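Local coordinates for regulation of enolase protein 1 (Saccharomyces cerevisiae, PDB 3O12) that functions in the galactose metabolic pathway via the GAL83 protein and may control the level of ENO1, at residues S81-Y93 with N144-K156. Sequence-based numbering, arbitrary orientation.
Sequences SAFTAQVRVQGSY and NARDFWLRVTVEK. With SO4 (sulfate ion), chain B.
The guanidinium of Arg88 has Trp149 CZ2 over one face and Gln90 NE2 over the other, while Asp147 and a sulfate, probably from the crystallisation liquor, meet its edge. Its chain runs extended alongside the indole: CG, anti to the backbone N (chi1 -172°), makes a CH-pi contact 3.8 Å from the centroid of the five-membered ring of Trp149. At the edge the grip is side-on and nearly coplanar, NE giving to Asp147 OD1 (2.9 Å) and NH2 to OD2 (2.8 Å), both on syn lone pairs. Glu204 ties the group together, taking Arg88 NH1 in a salt bridge and Trp149 NE1 in a hydrogen bond. On the sheet face carrying Arg88 and Trp149, Arg151 spends NE and NH2 on one acceptor, Gln86 OE1, each at 2.8 Å, and Thr84 OG1 pairs with Thr153 OG1 at 2.9 Å. On the opposite sheet face Val89 CB sits over the Phe148 ring, 3.9 Å from its centroid; Val104, from the other sheet, lies against Phe83, and Ile102 against Leu150 and Val152. Four hydrogen-bonded pairs, Phe83–Val154 to Val89–Phe148, zip neighbouring antiparallel strands within a two-sheet beta sandwich, one face largely polar apart from Trp149, the other apolar and turned toward the second sheet.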
# COMPACT_ATOMS: atom_id res chain seq x y z
N SER A 81 2.23 -14.09 -12.42
CA SER A 81 3.32 -13.26 -12.95
C SER A 81 2.88 -11.89 -13.44
O SER A 81 3.73 -11.06 -13.81
CB SER A 81 4.06 -14.00 -14.06
OG SER A 81 3.20 -14.29 -15.13
N ALA A 82 1.58 -11.66 -13.47
CA ALA A 82 1.01 -10.37 -13.84
C ALA A 82 -0.35 -10.25 -13.17
O ALA A 82 -1.05 -11.26 -12.99
CB ALA A 82 0.85 -10.28 -15.34
N PHE A 83 -0.74 -9.04 -12.80
CA PHE A 83 -2.00 -8.86 -12.11
C PHE A 83 -2.47 -7.41 -12.13
O PHE A 83 -1.68 -6.51 -12.36
CB PHE A 83 -1.88 -9.30 -10.64
CG PHE A 83 -1.02 -8.39 -9.80
CD1 PHE A 83 -1.57 -7.29 -9.16
CD2 PHE A 83 0.34 -8.62 -9.69
CE1 PHE A 83 -0.77 -6.44 -8.41
CE2 PHE A 83 1.15 -7.78 -8.94
CZ PHE A 83 0.60 -6.69 -8.30
N THR A 84 -3.76 -7.22 -11.87
CA THR A 84 -4.33 -5.93 -11.48
C THR A 84 -5.06 -6.13 -10.16
O THR A 84 -5.85 -7.08 -10.01
CB THR A 84 -5.29 -5.38 -12.54
OG1 THR A 84 -4.56 -5.08 -13.74
CG2 THR A 84 -5.96 -4.12 -12.04
N ALA A 85 -4.78 -5.27 -9.20
CA ALA A 85 -5.39 -5.32 -7.88
C ALA A 85 -6.03 -3.99 -7.56
O ALA A 85 -5.54 -2.93 -7.99
CB ALA A 85 -4.33 -5.67 -6.82
N GLN A 86 -7.12 -4.02 -6.81
CA GLN A 86 -7.81 -2.79 -6.44
C GLN A 86 -8.34 -2.92 -5.02
O GLN A 86 -8.71 -4.02 -4.59
CB GLN A 86 -8.94 -2.57 -7.44
CG GLN A 86 -9.79 -1.34 -7.27
CD GLN A 86 -10.75 -1.20 -8.44
OE1 GLN A 86 -10.33 -1.18 -9.60
NE2 GLN A 86 -12.04 -1.10 -8.14
N VAL A 87 -8.38 -1.81 -4.28
CA VAL A 87 -8.86 -1.83 -2.89
C VAL A 87 -9.35 -0.45 -2.48
O VAL A 87 -8.88 0.57 -2.99
CB VAL A 87 -7.74 -2.34 -1.92
CG1 VAL A 87 -6.62 -1.29 -1.76
CG2 VAL A 87 -8.31 -2.77 -0.57
N ARG A 88 -10.31 -0.43 -1.56
CA ARG A 88 -10.80 0.80 -0.95
C ARG A 88 -10.14 0.94 0.42
O ARG A 88 -10.02 -0.03 1.17
CB ARG A 88 -12.31 0.74 -0.80
CG ARG A 88 -12.95 2.05 -0.34
CD ARG A 88 -14.45 1.88 -0.22
NE ARG A 88 -15.11 3.14 0.11
CZ ARG A 88 -16.42 3.27 0.24
NH1 ARG A 88 -17.21 2.22 0.06
NH2 ARG A 88 -16.95 4.45 0.53
N VAL A 89 -9.72 2.16 0.73
CA VAL A 89 -8.95 2.45 1.94
C VAL A 89 -9.65 3.55 2.72
O VAL A 89 -9.83 4.65 2.21
CB VAL A 89 -7.52 2.93 1.60
CG1 VAL A 89 -6.69 3.09 2.87
CG2 VAL A 89 -6.84 1.96 0.66
N GLN A 90 -10.05 3.23 3.95
CA GLN A 90 -10.72 4.20 4.81
C GLN A 90 -9.96 4.33 6.12
O GLN A 90 -10.17 3.55 7.04
CB GLN A 90 -12.18 3.79 5.04
CG GLN A 90 -13.00 3.82 3.76
CD GLN A 90 -14.41 3.32 3.96
OE1 GLN A 90 -15.37 4.11 3.93
NE2 GLN A 90 -14.55 2.03 4.18
N GLY A 91 -9.09 5.31 6.19
CA GLY A 91 -8.23 5.49 7.35
C GLY A 91 -8.58 6.73 8.14
O GLY A 91 -9.17 7.68 7.61
N SER A 92 -8.20 6.72 9.41
CA SER A 92 -8.41 7.86 10.30
C SER A 92 -7.08 8.53 10.64
O SER A 92 -6.59 8.42 11.76
CB SER A 92 -9.09 7.38 11.58
OG SER A 92 -10.29 6.68 11.29
N TYR A 93 -6.50 9.24 9.67
CA TYR A 93 -5.16 9.80 9.84
C TYR A 93 -5.18 10.99 10.79
O TYR A 93 -6.10 11.80 10.76
CB TYR A 93 -4.58 10.21 8.48
CG TYR A 93 -4.81 9.16 7.43
CD1 TYR A 93 -3.90 8.13 7.25
CD2 TYR A 93 -5.96 9.18 6.65
CE1 TYR A 93 -4.12 7.15 6.30
CE2 TYR A 93 -6.18 8.21 5.69
CZ TYR A 93 -5.27 7.20 5.52
OH TYR A 93 -5.50 6.24 4.58
N ASN A 144 -10.54 13.11 -0.97
CA ASN A 144 -10.84 12.85 0.43
C ASN A 144 -9.86 11.82 0.95
O ASN A 144 -9.92 10.65 0.57
CB ASN A 144 -12.27 12.36 0.60
CG ASN A 144 -12.62 12.05 2.05
OD1 ASN A 144 -11.84 12.31 2.97
ND2 ASN A 144 -13.81 11.49 2.26
N ALA A 145 -8.94 12.25 1.81
CA ALA A 145 -7.91 11.35 2.31
C ALA A 145 -8.50 10.16 3.07
O ALA A 145 -7.91 9.09 3.11
CB ALA A 145 -6.91 12.10 3.17
N ARG A 146 -9.68 10.35 3.66
CA ARG A 146 -10.27 9.32 4.51
C ARG A 146 -11.07 8.26 3.75
O ARG A 146 -11.59 7.32 4.35
CB ARG A 146 -11.12 9.95 5.62
CG ARG A 146 -10.28 10.71 6.64
CD ARG A 146 -11.14 11.58 7.54
NE ARG A 146 -11.99 10.79 8.44
CZ ARG A 146 -11.62 10.37 9.64
NH1 ARG A 146 -12.45 9.67 10.39
NH2 ARG A 146 -10.40 10.66 10.10
N ASP A 147 -11.15 8.40 2.43
CA ASP A 147 -11.88 7.42 1.62
C ASP A 147 -11.42 7.50 0.18
O ASP A 147 -11.78 8.42 -0.56
CB ASP A 147 -13.38 7.70 1.71
CG ASP A 147 -14.23 6.58 1.12
OD1 ASP A 147 -13.68 5.57 0.65
OD2 ASP A 147 -15.47 6.73 1.14
N PHE A 148 -10.58 6.54 -0.23
CA PHE A 148 -10.09 6.53 -1.60
C PHE A 148 -9.87 5.09 -2.05
O PHE A 148 -9.87 4.17 -1.23
CB PHE A 148 -8.79 7.34 -1.74
CG PHE A 148 -7.62 6.76 -0.97
CD1 PHE A 148 -6.73 5.88 -1.59
CD2 PHE A 148 -7.40 7.09 0.36
CE1 PHE A 148 -5.64 5.34 -0.89
CE2 PHE A 148 -6.32 6.54 1.06
CZ PHE A 148 -5.45 5.67 0.43
N TRP A 149 -9.70 4.92 -3.35
CA TRP A 149 -9.38 3.62 -3.94
C TRP A 149 -8.01 3.68 -4.60
O TRP A 149 -7.59 4.73 -5.11
CB TRP A 149 -10.40 3.21 -5.01
CG TRP A 149 -11.77 2.84 -4.50
CD1 TRP A 149 -12.26 1.57 -4.31
CD2 TRP A 149 -12.84 3.73 -4.15
NE1 TRP A 149 -13.56 1.63 -3.86
CE2 TRP A 149 -13.94 2.94 -3.75
CE3 TRP A 149 -12.96 5.12 -4.13
CZ2 TRP A 149 -15.15 3.50 -3.34
CZ3 TRP A 149 -14.17 5.68 -3.72
CH2 TRP A 149 -15.25 4.87 -3.33
N LEU A 150 -7.33 2.55 -4.61
CA LEU A 150 -6.10 2.37 -5.37
C LEU A 150 -6.25 1.22 -6.33
O LEU A 150 -6.89 0.22 -6.01
CB LEU A 150 -4.91 2.08 -4.46
CG LEU A 150 -4.50 3.25 -3.58
CD1 LEU A 150 -3.63 2.79 -2.42
CD2 LEU A 150 -3.79 4.35 -4.41
N ARG A 151 -5.62 1.33 -7.49
CA ARG A 151 -5.55 0.26 -8.46
C ARG A 151 -4.11 0.14 -8.90
O ARG A 151 -3.48 1.13 -9.29
CB ARG A 151 -6.46 0.53 -9.66
CG ARG A 151 -6.36 -0.51 -10.76
CD ARG A 151 -7.22 -0.13 -11.95
NE ARG A 151 -8.64 -0.24 -11.64
CZ ARG A 151 -9.62 0.17 -12.44
NH1 ARG A 151 -9.33 0.73 -13.61
NH2 ARG A 151 -10.88 0.00 -12.08
N VAL A 152 -3.57 -1.06 -8.82
CA VAL A 152 -2.19 -1.30 -9.21
C VAL A 152 -2.11 -2.44 -10.20
O VAL A 152 -2.75 -3.49 -10.00
CB VAL A 152 -1.32 -1.63 -7.99
CG1 VAL A 152 0.12 -1.91 -8.42
CG2 VAL A 152 -1.37 -0.48 -6.99
N THR A 153 -1.35 -2.25 -11.27
CA THR A 153 -1.14 -3.27 -12.29
C THR A 153 0.34 -3.53 -12.44
O THR A 153 1.13 -2.58 -12.57
CB THR A 153 -1.72 -2.83 -13.63
OG1 THR A 153 -3.13 -2.58 -13.48
CG2 THR A 153 -1.50 -3.89 -14.70
N VAL A 154 0.74 -4.79 -12.41
CA VAL A 154 2.11 -5.18 -12.72
C VAL A 154 2.08 -6.20 -13.84
O VAL A 154 1.40 -7.22 -13.74
CB VAL A 154 2.83 -5.80 -11.51
CG1 VAL A 154 4.20 -6.33 -11.93
CG2 VAL A 154 2.98 -4.78 -10.39
N GLU A 155 2.81 -5.92 -14.91
CA GLU A 155 2.84 -6.80 -16.06
C GLU A 155 4.07 -6.46 -16.88
O GLU A 155 4.39 -5.28 -17.08
CB GLU A 155 1.58 -6.61 -16.91
CG GLU A 155 1.47 -7.54 -18.10
CD GLU A 155 0.17 -7.34 -18.88
OE1 GLU A 155 -0.40 -6.23 -18.80
OE2 GLU A 155 -0.26 -8.28 -19.57
N LYS A 156 4.76 -7.49 -17.35
CA LYS A 156 5.92 -7.33 -18.21
C LYS A 156 6.92 -6.31 -17.67
O LYS A 156 7.46 -5.48 -18.42
CB LYS A 156 5.49 -6.97 -19.63
CG LYS A 156 4.68 -8.07 -20.32
CD LYS A 156 4.16 -7.61 -21.68
CE LYS A 156 3.23 -6.41 -21.54
NZ LYS A 156 2.68 -5.95 -22.84
S SO4 B . -20.50 3.67 1.07
O1 SO4 B . -20.01 4.66 0.12
O2 SO4 B . -21.94 3.82 1.21
O3 SO4 B . -20.19 2.32 0.58
O4 SO4 B . -19.86 3.87 2.37
O HOH W 1 4.26 -10.23 -16.57
O HOH W 2 -8.39 6.53 3.76
O HOH W 3 -14.51 7.00 5.48
O HOH W 4 -12.46 6.83 7.19